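PDB 5TXE: AtxE2 from Asticcacaulis excentricus, which hydrolyses the isopeptide bond of the lasso peptides astexin-2 and astexin-3, turning the threaded knots into linear peptides. Local coordinates for residues A[631-636]-A[646-651]; A[455-460]-A[652-657]; A[282-287]-A[337-342]; A[317-322]-A[349-354]. The protein carries 1 engineered substitution. One frame throughout, in Å; residues are numbered along the deposited sequence.

Contact 1: A[631-636]-A[646-651]; sequences IIYPNE and RLAVYN
Tyr633, the last residue of the edge strand 628-633, pushes its phenol end against Ala648 and Val649 on the helix 643-662. The ring meets Val649 obliquely, with methyl CG2 of Val649 3.4 Å from Tyr633 CZ. The same Val649 CG2 is closer still to Tyr633 OH, at 3.2 Å, so the methyl sits by the hydroxyl end of the ring and not over its centre. Ala648 comes in at the ring edge, near its plane, with its CB 4.0 Å from Tyr633 OH. Val649 presents this methyl because CG1 takes the place anti to the backbone N (chi1 170°), which leaves CG2 beside that N. Small side chains suit these two helix positions, since the hydroxyl also comes close to the helix backbone, 3.8 Å from Ala648 C. The strand belongs to the mixed sheet of an alpha/beta-hydrolase domain, and this helix packs against that sheet. No hydrogen bond joins the two segments; the hydroxyl pairs chiefly with Gln605 OE1 and, weakly, with Arg652 NH1 further along the helix. A phenylalanine in place of Tyr633 would probably keep much of the ring packing but leave Gln605 without its hydroxyl partner and open a small gap beside Val649 CG2. The phenol end thus meets 646-651 by van der Waals packing alone, its oxygen included, while its hydrogen bonding is directed mainly to strand 602-607.

Contact 2: A[455-460]-A[652-657]; sequences LPLATA and RTIDWF
Ile654 supplies every close contact from its helix: the CG1-CD1 branch meets Leu457 and Pro456, the CG2 methyl Ala460. Its CD1 reaches Pro456 CB at 3.9 Å, its CG1 lies 3.8 Å from Leu457 CD2, and its CG2 approaches Ala460 CB at 4.3 Å. The torsion behind this puts CG1 anti to the carbonyl carbon (chi1 -70°) and CG2 anti to the backbone N, spreading the branched side chain over the short helix. Leu457 and Ile654 run alongside one another, pointing opposite ways, whereas Pro456 and Ala460 offer compact surfaces that a beta-branched residue can fit. One shell out, Leu455 O accepts from both Thr459 N and Thr459 OG1, the hydroxyl 3.2 Å from Leu455 O and above the carbonyl plane. Pro40 of helix 40-44 touches both Pro456 and Ile654. The long helix 643-662, which packs on the mixed sheet of the alpha/beta-hydrolase domain, is therefore flanked by helices 454-459 and 40-44, while Phe657 and Trp656 touch Val547 of strand 545-548 in that sheet.

Contact 3: A[282-287]-A[337-342]; sequences TTLVAR and DALKPV
Leu339, in the loop that joins strands 328-335 and 342-347, points its side chain at the face of strand 283-288 and meets Leu284 and Ala286. One methyl does all the touching: Leu339 CD2 lies 4.4 Å from Leu284 CD2 and 4.5 Å from Ala286 CB. Leu284 and Ala286 are two apart on the strand, so both turn the same face to the loop, while the intervening Val285 points the other way, onto Ser269 and Ser271. The alanine is short enough to let the leucine of the loop come close to the strand. Met334 touches both Leu284 and Leu339, and Val294 of the neighbouring strand also meets Leu339, so the apolar patch extends beyond the pair. Strand 283-288 and the strands joined by the loop belong to consecutive four-stranded antiparallel sheets, which by family are probably blades of the beta-propeller of prolyl oligopeptidases; the contact joins one blade to a connecting loop of the next. On the solvent side the packing gives way to a loop exposed at Asp337 and Ala338. Lys340, a long polar residue suited to an exposed loop, has its amine in a salt bridge with Glu298. Pro341 packs instead on Tyr332 and Met334.

Contact 4: A[317-322]-A[349-354]; sequences YFLRRE and GLLQGC
Leu319 and Leu351 meet through one methyl each, Leu319 CD2 to Leu351 CD1 at 4.0 Å, with their side chains crossing at about a right angle. Both have CG anti to the carbonyl carbon and chi2 extended (chi1 -78° in Leu319, -64° in Leu351), so each reaches from its strand into the space between the two sheets. Leucine suits both places: Leu319 is also covered by Leu331 and Trp308, and Leu351 by Gln365. Arg321 starts alike, but its chi2 (137°) lies away from the staggered values; the next torsion is fully extended, and the chain carries the guanidinium to Leu350, whose CD2 lies 4.2 Å from Arg321 NH2. That NH2 has its charge partner in Glu56. Arg320 reaches along the strand to Glu322, with NH1 2.9 Å from Glu322 OE1 in a salt bridge that meets the carboxylate on its anti side, out of its plane. The segments lie in consecutive sheets of the beta-propeller, and Cys354, which ends the second, is tied to Cys363 by a disulfide. Between the segments the chemistry is therefore leucine on leucine, flanked by a guanidinium against Leu350, with Arg320 and Arg321 paired with Glu322 and Glu56, and Glu322 also with Arg343.

Contacts 1 and 2 lie one after the other along helix 643-662, their centres 15 Å apart, and Arg652 of the second joins them: its NH1 lies 2.7 Å from Tyr633 OH of the first, in a weak hydrogen bond. Contacts 3 and 4, whose segments alternate along the chain, lie in the beta-propeller, 17 Å between centres, where Pro341 CB meets Phe318 CZ at 3.7 Å. The two pairs belong to different domains: the centre of contact 1 is about 34 Å from that of contact 4 and about 49 Å from that of contact 3. Between side chains, Tyr633 is about 10 Å from Glu610, probably of the charge relay, and Arg321 about 11 Å from Tyr438, which stabilises the alkoxide intermediate.

Contact 1: A[631-636]-A[646-651]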
loop_
_atom_site.group_PDB
_atom_site.type_symbol
_atom_site.label_atom_id
_atom_site.label_comp_id
_atom_site.label_asym_id
_atom_site.label_seq_id
_atom_site.Cartn_x
_atom_site.Cartn_y
_atom_site.Cartn_z
ATOM N N ILE A 631 -0.941 5.104 -22.484
ATOM C CA ILE A 631 -2.165 5.760 -22.162
ATOM C C ILE A 631 -1.829 6.734 -21.090
ATOM O O ILE A 631 -1.096 6.409 -20.189
ATOM C CB ILE A 631 -3.211 4.812 -21.584
ATOM C CG1 ILE A 631 -3.441 3.605 -22.494
ATOM C CG2 ILE A 631 -4.549 5.511 -21.360
ATOM C CD1 ILE A 631 -4.052 3.882 -23.891
ATOM N N ILE A 632 -2.390 7.942 -21.152
ATOM C CA ILE A 632 -2.120 8.939 -20.134
ATOM C C ILE A 632 -3.387 9.317 -19.404
ATOM O O ILE A 632 -4.386 9.616 -20.048
ATOM C CB ILE A 632 -1.518 10.179 -20.830
ATOM C CG1 ILE A 632 -0.178 9.776 -21.409
ATOM C CG2 ILE A 632 -1.327 11.358 -19.841
ATOM C CD1 ILE A 632 0.204 10.684 -22.508
ATOM N N TYR A 633 -3.338 9.398 -18.067
ATOM C CA TYR A 633 -4.489 9.840 -17.269
ATOM C C TYR A 633 -4.224 11.167 -16.586
ATOM O O TYR A 633 -3.207 11.314 -15.875
ATOM C CB TYR A 633 -4.787 8.750 -16.197
ATOM C CG TYR A 633 -5.285 7.424 -16.748
ATOM C CD1 TYR A 633 -4.420 6.440 -17.206
ATOM C CD2 TYR A 633 -6.600 7.162 -16.816
ATOM C CE1 TYR A 633 -4.879 5.256 -17.728
ATOM C CE2 TYR A 633 -7.075 5.980 -17.351
ATOM C CZ TYR A 633 -6.215 5.027 -17.801
ATOM O OH TYR A 633 -6.770 3.820 -18.271
ATOM N N PRO A 634 -5.151 12.126 -16.699
ATOM C CA PRO A 634 -4.912 13.440 -16.123
ATOM C C PRO A 634 -5.101 13.537 -14.625
ATOM O O PRO A 634 -5.965 12.849 -14.039
ATOM C CB PRO A 634 -5.941 14.327 -16.814
ATOM C CG PRO A 634 -7.080 13.367 -17.096
ATOM C CD PRO A 634 -6.411 12.063 -17.429
ATOM N N ASN A 635 -4.312 14.420 -14.009
ATOM C CA ASN A 635 -4.374 14.674 -12.587
ATOM C C ASN A 635 -4.340 13.346 -11.745
ATOM O O ASN A 635 -5.182 13.132 -10.867
ATOM C CB ASN A 635 -5.627 15.493 -12.260
ATOM C CG ASN A 635 -5.609 15.992 -10.823
ATOM O OD1 ASN A 635 -4.555 16.088 -10.231
ATOM N ND2 ASN A 635 -6.757 16.211 -10.235
ATOM N N GLU A 636 -3.342 12.503 -12.015
ATOM C CA GLU A 636 -3.215 11.257 -11.347
ATOM C C GLU A 636 -1.839 11.151 -10.715
ATOM O O GLU A 636 -1.001 11.988 -10.911
ATOM C CB GLU A 636 -3.391 10.111 -12.301
ATOM C CG GLU A 636 -4.829 9.737 -12.549
ATOM C CD GLU A 636 -5.493 9.156 -11.309
ATOM O OE1 GLU A 636 -4.813 9.010 -10.282
ATOM O OE2 GLU A 636 -6.729 8.884 -11.371
ATOM N N ARG A 646 -9.649 4.187 -12.585
ATOM C CA ARG A 646 -9.348 2.810 -12.171
ATOM C C ARG A 646 -10.170 1.846 -12.956
ATOM O O ARG A 646 -9.662 0.847 -13.443
ATOM C CB ARG A 646 -9.598 2.637 -10.690
ATOM C CG ARG A 646 -9.518 1.180 -10.165
ATOM C CD ARG A 646 -9.281 1.119 -8.645
ATOM N NE ARG A 646 -7.870 1.391 -8.350
ATOM C CZ ARG A 646 -7.381 2.524 -7.862
ATOM N NH1 ARG A 646 -8.173 3.545 -7.462
ATOM N NH2 ARG A 646 -6.068 2.639 -7.761
ATOM N N LEU A 647 -11.457 2.141 -13.135
ATOM C CA LEU A 647 -12.296 1.249 -13.895
ATOM C C LEU A 647 -11.832 1.101 -15.326
ATOM O O LEU A 647 -11.875 0.027 -15.898
ATOM C CB LEU A 647 -13.759 1.728 -13.838
ATOM C CG LEU A 647 -14.738 0.880 -14.660
ATOM C CD1 LEU A 647 -14.726 -0.547 -14.185
ATOM C CD2 LEU A 647 -16.178 1.414 -14.565
ATOM N N ALA A 648 -11.389 2.212 -15.919
ATOM C CA ALA A 648 -10.929 2.221 -17.291
ATOM C C ALA A 648 -9.611 1.460 -17.406
ATOM O O ALA A 648 -9.408 0.748 -18.338
ATOM C CB ALA A 648 -10.748 3.647 -17.724
ATOM N N VAL A 649 -8.757 1.565 -16.410
ATOM C CA VAL A 649 -7.546 0.777 -16.360
ATOM C C VAL A 649 -7.859 -0.747 -16.296
ATOM O O VAL A 649 -7.343 -1.528 -17.087
ATOM C CB VAL A 649 -6.711 1.183 -15.151
ATOM C CG1 VAL A 649 -5.542 0.201 -14.914
ATOM C CG2 VAL A 649 -6.122 2.553 -15.405
ATOM N N TYR A 650 -8.724 -1.137 -15.350
ATOM C CA TYR A 650 -9.209 -2.513 -15.239
ATOM C C TYR A 650 -9.674 -3.035 -16.580
ATOM O O TYR A 650 -9.254 -4.109 -17.026
ATOM C CB TYR A 650 -10.399 -2.614 -14.306
ATOM C CG TYR A 650 -10.158 -2.526 -12.812
ATOM C CD1 TYR A 650 -8.883 -2.488 -12.235
ATOM C CD2 TYR A 650 -11.246 -2.518 -11.943
ATOM C CE1 TYR A 650 -8.711 -2.392 -10.844
ATOM C CE2 TYR A 650 -11.084 -2.486 -10.563
ATOM C CZ TYR A 650 -9.829 -2.441 -10.015
ATOM O OH TYR A 650 -9.765 -2.448 -8.663
ATOM N N ASN A 651 -10.538 -2.279 -17.243
ATOM C CA ASN A 651 -11.158 -2.771 -18.484
ATOM C C ASN A 651 -10.196 -2.862 -19.643
ATOM O O ASN A 651 -10.259 -3.808 -20.421
ATOM C CB ASN A 651 -12.303 -1.883 -18.895
ATOM C CG ASN A 651 -13.553 -2.180 -18.098
ATOM O OD1 ASN A 651 -13.833 -3.312 -17.810
ATOM N ND2 ASN A 651 -14.308 -1.173 -17.775
#

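Contact 2: A[455-460]-A[652-657]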
loop_
_atom_site.group_PDB
_atom_site.type_symbol
_atom_site.label_atom_id
_atom_site.label_comp_id
_atom_site.label_asym_id
_atom_site.label_seq_id
_atom_site.Cartn_x
_atom_site.Cartn_y
_atom_site.Cartn_z
ATOM N N LEU A 455 -9.867 -10.889 -9.637
ATOM C CA LEU A 455 -11.038 -11.734 -9.779
ATOM C C LEU A 455 -11.690 -11.545 -11.131
ATOM O O LEU A 455 -12.008 -12.521 -11.772
ATOM C CB LEU A 455 -12.011 -11.510 -8.588
ATOM C CG LEU A 455 -11.402 -11.732 -7.164
ATOM C CD1 LEU A 455 -12.439 -11.477 -6.047
ATOM C CD2 LEU A 455 -10.874 -13.150 -7.039
ATOM N N PRO A 456 -11.879 -10.273 -11.599
ATOM C CA PRO A 456 -12.365 -10.119 -12.948
ATOM C C PRO A 456 -11.521 -10.781 -14.024
ATOM O O PRO A 456 -12.068 -11.306 -14.983
ATOM C CB PRO A 456 -12.421 -8.617 -13.116
ATOM C CG PRO A 456 -12.613 -8.085 -11.730
ATOM C CD PRO A 456 -11.768 -8.977 -10.904
ATOM N N LEU A 457 -10.194 -10.818 -13.876
ATOM C CA LEU A 457 -9.379 -11.546 -14.853
ATOM C C LEU A 457 -9.716 -13.065 -14.845
ATOM O O LEU A 457 -9.832 -13.713 -15.905
ATOM C CB LEU A 457 -7.889 -11.370 -14.572
ATOM C CG LEU A 457 -7.250 -10.102 -15.134
ATOM C CD1 LEU A 457 -5.883 -9.785 -14.551
ATOM C CD2 LEU A 457 -7.156 -10.184 -16.623
ATOM N N ALA A 458 -9.842 -13.636 -13.655
ATOM C CA ALA A 458 -10.245 -15.028 -13.568
ATOM C C ALA A 458 -11.652 -15.225 -14.177
ATOM O O ALA A 458 -11.862 -16.148 -14.921
ATOM C CB ALA A 458 -10.230 -15.490 -12.145
ATOM N N THR A 459 -12.579 -14.344 -13.869
ATOM C CA THR A 459 -13.885 -14.410 -14.444
ATOM C C THR A 459 -13.813 -14.405 -15.966
ATOM O O THR A 459 -14.612 -15.036 -16.632
ATOM C CB THR A 459 -14.752 -13.284 -13.917
ATOM O OG1 THR A 459 -14.954 -13.466 -12.497
ATOM C CG2 THR A 459 -16.062 -13.235 -14.636
ATOM N N ALA A 460 -12.842 -13.740 -16.535
ATOM C CA ALA A 460 -12.718 -13.701 -17.983
ATOM C C ALA A 460 -12.022 -14.890 -18.583
ATOM O O ALA A 460 -11.754 -14.865 -19.789
ATOM C CB ALA A 460 -11.953 -12.453 -18.387
ATOM N N ARG A 652 -9.294 -1.893 -19.770
ATOM C CA ARG A 652 -8.368 -1.955 -20.847
ATOM C C ARG A 652 -7.335 -3.078 -20.618
ATOM O O ARG A 652 -6.805 -3.660 -21.566
ATOM C CB ARG A 652 -7.686 -0.602 -21.019
ATOM C CG ARG A 652 -6.897 -0.514 -22.318
ATOM C CD ARG A 652 -6.199 0.849 -22.421
ATOM N NE ARG A 652 -7.097 1.932 -22.836
ATOM C CZ ARG A 652 -7.562 2.887 -22.041
ATOM N NH1 ARG A 652 -7.303 2.893 -20.792
ATOM N NH2 ARG A 652 -8.355 3.828 -22.529
ATOM N N THR A 653 -6.963 -3.300 -19.374
ATOM C CA THR A 653 -6.009 -4.314 -19.105
ATOM C C THR A 653 -6.603 -5.715 -19.389
ATOM O O THR A 653 -5.932 -6.558 -19.961
ATOM C CB THR A 653 -5.540 -4.229 -17.665
ATOM O OG1 THR A 653 -4.610 -3.165 -17.586
ATOM C CG2 THR A 653 -4.838 -5.506 -17.246
ATOM N N ILE A 654 -7.878 -5.926 -19.052
ATOM C CA ILE A 654 -8.561 -7.168 -19.434
ATOM C C ILE A 654 -8.652 -7.279 -20.940
ATOM O O ILE A 654 -8.353 -8.333 -21.504
ATOM C CB ILE A 654 -9.937 -7.262 -18.803
ATOM C CG1 ILE A 654 -9.778 -7.482 -17.323
ATOM C CG2 ILE A 654 -10.745 -8.420 -19.355
ATOM C CD1 ILE A 654 -11.047 -7.257 -16.535
ATOM N N ASP A 655 -9.024 -6.204 -21.616
ATOM C CA ASP A 655 -9.147 -6.274 -23.051
ATOM C C ASP A 655 -7.789 -6.619 -23.668
ATOM O O ASP A 655 -7.693 -7.344 -24.658
ATOM C CB ASP A 655 -9.586 -4.942 -23.656
ATOM C CG ASP A 655 -11.024 -4.538 -23.327
ATOM O OD1 ASP A 655 -11.788 -5.350 -22.772
ATOM O OD2 ASP A 655 -11.391 -3.370 -23.601
ATOM N N TRP A 656 -6.745 -6.034 -23.121
ATOM C CA TRP A 656 -5.430 -6.206 -23.693
ATOM C C TRP A 656 -5.029 -7.675 -23.626
ATOM O O TRP A 656 -4.565 -8.227 -24.625
ATOM C CB TRP A 656 -4.429 -5.362 -22.951
ATOM C CG TRP A 656 -3.031 -5.419 -23.358
ATOM C CD1 TRP A 656 -2.039 -6.068 -22.704
ATOM C CD2 TRP A 656 -2.405 -4.681 -24.380
ATOM N NE1 TRP A 656 -0.832 -5.828 -23.282
ATOM C CE2 TRP A 656 -1.022 -4.981 -24.331
ATOM C CE3 TRP A 656 -2.865 -3.828 -25.371
ATOM C CZ2 TRP A 656 -0.119 -4.475 -25.233
ATOM C CZ3 TRP A 656 -1.929 -3.278 -26.261
ATOM C CH2 TRP A 656 -0.584 -3.558 -26.158
ATOM N N PHE A 657 -5.130 -8.263 -22.440
ATOM C CA PHE A 657 -4.793 -9.680 -22.302
ATOM C C PHE A 657 -5.727 -10.628 -23.084
ATOM O O PHE A 657 -5.261 -11.595 -23.682
ATOM C CB PHE A 657 -4.687 -10.065 -20.860
ATOM C CG PHE A 657 -3.434 -9.556 -20.178
ATOM C CD1 PHE A 657 -2.217 -9.765 -20.728
ATOM C CD2 PHE A 657 -3.518 -8.798 -19.052
ATOM C CE1 PHE A 657 -1.081 -9.253 -20.139
ATOM C CE2 PHE A 657 -2.390 -8.301 -18.430
ATOM C CZ PHE A 657 -1.170 -8.559 -18.955
#

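Contact 3: A[282-287]-A[337-342]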
loop_
_atom_site.group_PDB
_atom_site.type_symbol
_atom_site.label_atom_id
_atom_site.label_comp_id
_atom_site.label_asym_id
_atom_site.label_seq_id
_atom_site.Cartn_x
_atom_site.Cartn_y
_atom_site.Cartn_z
ATOM N N THR A 282 13.999 -10.144 16.109
ATOM C CA THR A 282 13.763 -9.532 17.391
ATOM C C THR A 282 13.164 -10.587 18.248
ATOM O O THR A 282 12.579 -11.562 17.732
ATOM C CB THR A 282 12.766 -8.356 17.307
ATOM O OG1 THR A 282 11.441 -8.849 17.045
ATOM C CG2 THR A 282 13.187 -7.403 16.238
ATOM N N THR A 283 13.309 -10.369 19.554
ATOM C CA THR A 283 12.836 -11.268 20.573
ATOM C C THR A 283 12.133 -10.419 21.638
ATOM O O THR A 283 12.643 -9.372 22.016
ATOM C CB THR A 283 14.018 -12.017 21.264
ATOM O OG1 THR A 283 14.765 -12.774 20.300
ATOM C CG2 THR A 283 13.503 -12.963 22.281
ATOM N N LEU A 284 11.015 -10.920 22.141
ATOM C CA LEU A 284 10.364 -10.377 23.300
ATOM C C LEU A 284 11.255 -10.377 24.554
ATOM O O LEU A 284 11.845 -11.415 24.897
ATOM C CB LEU A 284 9.193 -11.240 23.637
ATOM C CG LEU A 284 8.327 -10.707 24.766
ATOM C CD1 LEU A 284 7.678 -9.401 24.372
ATOM C CD2 LEU A 284 7.267 -11.733 25.076
ATOM N N VAL A 285 11.324 -9.230 25.225
ATOM C CA VAL A 285 12.054 -9.094 26.507
ATOM C C VAL A 285 11.148 -8.504 27.600
ATOM O O VAL A 285 10.232 -7.719 27.326
ATOM C CB VAL A 285 13.374 -8.297 26.436
ATOM C CG1 VAL A 285 14.157 -8.595 25.164
ATOM C CG2 VAL A 285 13.129 -6.820 26.548
ATOM N N ALA A 286 11.388 -8.951 28.826
ATOM C CA ALA A 286 10.651 -8.502 29.991
ATOM C C ALA A 286 11.605 -7.901 31.051
ATOM O O ALA A 286 12.630 -8.521 31.384
ATOM C CB ALA A 286 9.878 -9.661 30.568
ATOM N N ARG A 287 11.274 -6.700 31.532
ATOM C CA ARG A 287 11.985 -6.029 32.619
ATOM C C ARG A 287 11.016 -5.783 33.777
ATOM O O ARG A 287 9.956 -5.195 33.555
ATOM C CB ARG A 287 12.532 -4.680 32.146
ATOM C CG ARG A 287 13.539 -4.730 31.008
ATOM C CD ARG A 287 13.875 -3.326 30.482
ATOM N NE ARG A 287 14.241 -2.421 31.574
ATOM C CZ ARG A 287 15.475 -2.205 32.042
ATOM N NH1 ARG A 287 16.543 -2.814 31.513
ATOM N NH2 ARG A 287 15.638 -1.346 33.056
ATOM N N ASP A 337 3.300 -13.568 34.210
ATOM C CA ASP A 337 4.250 -14.125 35.187
ATOM C C ASP A 337 5.491 -14.756 34.545
ATOM O O ASP A 337 6.577 -14.677 35.083
ATOM C CB ASP A 337 3.539 -15.199 36.035
ATOM C CG ASP A 337 2.576 -14.594 37.066
ATOM O OD1 ASP A 337 2.669 -13.362 37.323
ATOM O OD2 ASP A 337 1.745 -15.353 37.633
ATOM N N ALA A 338 5.306 -15.400 33.403
ATOM C CA ALA A 338 6.339 -16.206 32.781
ATOM C C ALA A 338 6.528 -15.806 31.314
ATOM O O ALA A 338 6.001 -14.780 30.867
ATOM C CB ALA A 338 5.952 -17.676 32.897
ATOM N N LEU A 339 7.283 -16.628 30.586
ATOM C CA LEU A 339 7.551 -16.440 29.152
ATOM C C LEU A 339 7.198 -17.683 28.335
ATOM O O LEU A 339 8.048 -18.260 27.650
ATOM C CB LEU A 339 8.999 -16.068 28.946
ATOM C CG LEU A 339 9.300 -14.719 29.591
ATOM C CD1 LEU A 339 10.787 -14.449 29.561
ATOM C CD2 LEU A 339 8.562 -13.577 28.895
ATOM N N LYS A 340 5.924 -18.057 28.430
ATOM C CA LYS A 340 5.349 -19.221 27.765
ATOM C C LYS A 340 4.140 -18.841 26.898
ATOM O O LYS A 340 3.011 -19.104 27.283
ATOM C CB LYS A 340 4.861 -20.245 28.819
ATOM C CG LYS A 340 5.888 -21.242 29.368
ATOM C CD LYS A 340 7.184 -21.413 28.577
ATOM C CE LYS A 340 7.884 -22.710 28.966
ATOM N NZ LYS A 340 9.210 -22.832 28.302
ATOM N N PRO A 341 4.362 -18.251 25.720
ATOM C CA PRO A 341 3.223 -17.876 24.877
ATOM C C PRO A 341 2.524 -19.062 24.276
ATOM O O PRO A 341 3.153 -20.029 23.941
ATOM C CB PRO A 341 3.836 -17.013 23.799
ATOM C CG PRO A 341 5.287 -17.279 23.847
ATOM C CD PRO A 341 5.641 -17.767 25.209
ATOM N N VAL A 342 1.201 -18.985 24.204
ATOM C CA VAL A 342 0.370 -19.994 23.574
ATOM C C VAL A 342 -0.413 -19.386 22.393
ATOM O O VAL A 342 -1.049 -18.332 22.529
ATOM C CB VAL A 342 -0.622 -20.565 24.594
ATOM C CG1 VAL A 342 -1.521 -21.607 23.941
ATOM C CG2 VAL A 342 0.156 -21.180 25.757
#

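Contact 4: A[317-322]-A[349-354]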
loop_
_atom_site.group_PDB
_atom_site.type_symbol
_atom_site.label_atom_id
_atom_site.label_comp_id
_atom_site.label_asym_id
_atom_site.label_seq_id
_atom_site.Cartn_x
_atom_site.Cartn_y
_atom_site.Cartn_z
ATOM N N TYR A 317 -0.756 -10.098 25.065
ATOM C CA TYR A 317 -1.161 -10.656 23.777
ATOM C C TYR A 317 -0.279 -10.076 22.685
ATOM O O TYR A 317 0.133 -8.929 22.762
ATOM C CB TYR A 317 -2.587 -10.301 23.468
ATOM C CG TYR A 317 -3.578 -10.614 24.538
ATOM C CD1 TYR A 317 -4.140 -11.876 24.650
ATOM C CD2 TYR A 317 -4.002 -9.615 25.417
ATOM C CE1 TYR A 317 -5.078 -12.149 25.629
ATOM C CE2 TYR A 317 -4.967 -9.870 26.388
ATOM C CZ TYR A 317 -5.508 -11.130 26.516
ATOM O OH TYR A 317 -6.461 -11.365 27.536
ATOM N N PHE A 318 0.043 -10.887 21.679
ATOM C CA PHE A 318 0.788 -10.377 20.563
ATOM C C PHE A 318 0.519 -11.029 19.221
ATOM O O PHE A 318 0.045 -12.168 19.144
ATOM C CB PHE A 318 2.283 -10.319 20.860
ATOM C CG PHE A 318 2.931 -11.634 21.139
ATOM C CD1 PHE A 318 3.321 -12.454 20.104
ATOM C CD2 PHE A 318 3.247 -12.013 22.438
ATOM C CE1 PHE A 318 3.977 -13.642 20.339
ATOM C CE2 PHE A 318 3.914 -13.205 22.680
ATOM C CZ PHE A 318 4.280 -14.019 21.626
ATOM N N LEU A 319 0.811 -10.265 18.178
ATOM C CA LEU A 319 0.665 -10.708 16.796
ATOM C C LEU A 319 1.996 -10.920 16.160
ATOM O O LEU A 319 2.979 -10.255 16.521
ATOM C CB LEU A 319 0.018 -9.610 15.943
ATOM C CG LEU A 319 -1.489 -9.450 16.070
ATOM C CD1 LEU A 319 -1.966 -8.280 15.215
ATOM C CD2 LEU A 319 -2.178 -10.724 15.641
ATOM N N ARG A 320 2.021 -11.803 15.176
ATOM C CA ARG A 320 3.195 -11.917 14.344
ATOM C C ARG A 320 2.866 -12.661 13.066
ATOM O O ARG A 320 1.788 -13.230 12.911
ATOM C CB ARG A 320 4.303 -12.660 15.054
ATOM C CG ARG A 320 3.936 -14.137 15.192
ATOM C CD ARG A 320 4.785 -15.001 16.077
ATOM N NE ARG A 320 6.153 -15.069 15.688
ATOM C CZ ARG A 320 6.769 -16.180 15.320
ATOM N NH1 ARG A 320 6.130 -17.349 15.263
ATOM N NH2 ARG A 320 8.048 -16.087 14.999
ATOM N N ARG A 321 3.823 -12.643 12.151
ATOM C CA ARG A 321 3.724 -13.435 10.928
ATOM C C ARG A 321 4.492 -14.715 11.084
ATOM O O ARG A 321 5.493 -14.729 11.766
ATOM C CB ARG A 321 4.286 -12.641 9.761
ATOM C CG ARG A 321 3.371 -11.496 9.442
ATOM C CD ARG A 321 4.082 -10.208 9.165
ATOM N NE ARG A 321 3.097 -9.148 8.934
ATOM C CZ ARG A 321 2.962 -8.444 7.803
ATOM N NH1 ARG A 321 3.776 -8.629 6.770
ATOM N NH2 ARG A 321 2.012 -7.511 7.721
ATOM N N GLU A 322 3.992 -15.785 10.492
ATOM C CA GLU A 322 4.644 -17.076 10.602
ATOM C C GLU A 322 4.178 -18.044 9.487
ATOM O O GLU A 322 3.412 -17.672 8.626
ATOM C CB GLU A 322 4.381 -17.678 12.001
ATOM C CG GLU A 322 2.924 -17.916 12.321
ATOM C CD GLU A 322 2.739 -18.487 13.731
ATOM O OE1 GLU A 322 3.405 -17.996 14.670
ATOM O OE2 GLU A 322 1.905 -19.415 13.899
ATOM N N GLY A 349 -4.336 -14.097 5.655
ATOM C CA GLY A 349 -5.040 -12.847 5.822
ATOM C C GLY A 349 -4.259 -11.887 6.682
ATOM O O GLY A 349 -3.086 -12.105 6.983
ATOM N N LEU A 350 -4.934 -10.826 7.059
ATOM C CA LEU A 350 -4.357 -9.767 7.818
ATOM C C LEU A 350 -5.332 -9.330 8.883
ATOM O O LEU A 350 -6.540 -9.351 8.666
ATOM C CB LEU A 350 -4.076 -8.561 6.904
ATOM C CG LEU A 350 -3.134 -8.774 5.731
ATOM C CD1 LEU A 350 -3.220 -7.691 4.637
ATOM C CD2 LEU A 350 -1.734 -8.847 6.301
ATOM N N LEU A 351 -4.784 -8.910 10.015
ATOM C CA LEU A 351 -5.531 -8.187 11.034
ATOM C C LEU A 351 -4.880 -6.849 11.174
ATOM O O LEU A 351 -3.687 -6.771 11.406
ATOM C CB LEU A 351 -5.463 -8.874 12.382
ATOM C CG LEU A 351 -6.084 -10.229 12.505
ATOM C CD1 LEU A 351 -5.799 -10.728 13.919
ATOM C CD2 LEU A 351 -7.571 -10.177 12.261
ATOM N N GLN A 352 -5.670 -5.792 11.058
ATOM C CA GLN A 352 -5.146 -4.460 10.945
ATOM C C GLN A 352 -5.785 -3.547 11.977
ATOM O O GLN A 352 -6.998 -3.596 12.199
ATOM C CB GLN A 352 -5.488 -3.955 9.535
ATOM C CG GLN A 352 -4.861 -4.788 8.433
ATOM C CD GLN A 352 -5.730 -4.876 7.193
ATOM O OE1 GLN A 352 -6.956 -4.921 7.271
ATOM N NE2 GLN A 352 -5.098 -4.985 6.048
ATOM N N GLY A 353 -4.993 -2.681 12.571
ATOM C CA GLY A 353 -5.534 -1.626 13.425
ATOM C C GLY A 353 -6.164 -2.061 14.740
ATOM O O GLY A 353 -6.892 -1.277 15.387
ATOM N N CYS A 354 -5.904 -3.302 15.120
ATOM C CA CYS A 354 -6.567 -3.912 16.258
ATOM C C CYS A 354 -6.398 -3.093 17.535
ATOM O O CYS A 354 -5.320 -2.582 17.830
ATOM C CB CYS A 354 -5.998 -5.284 16.530
ATOM S SG CYS A 354 -6.164 -6.571 15.257
#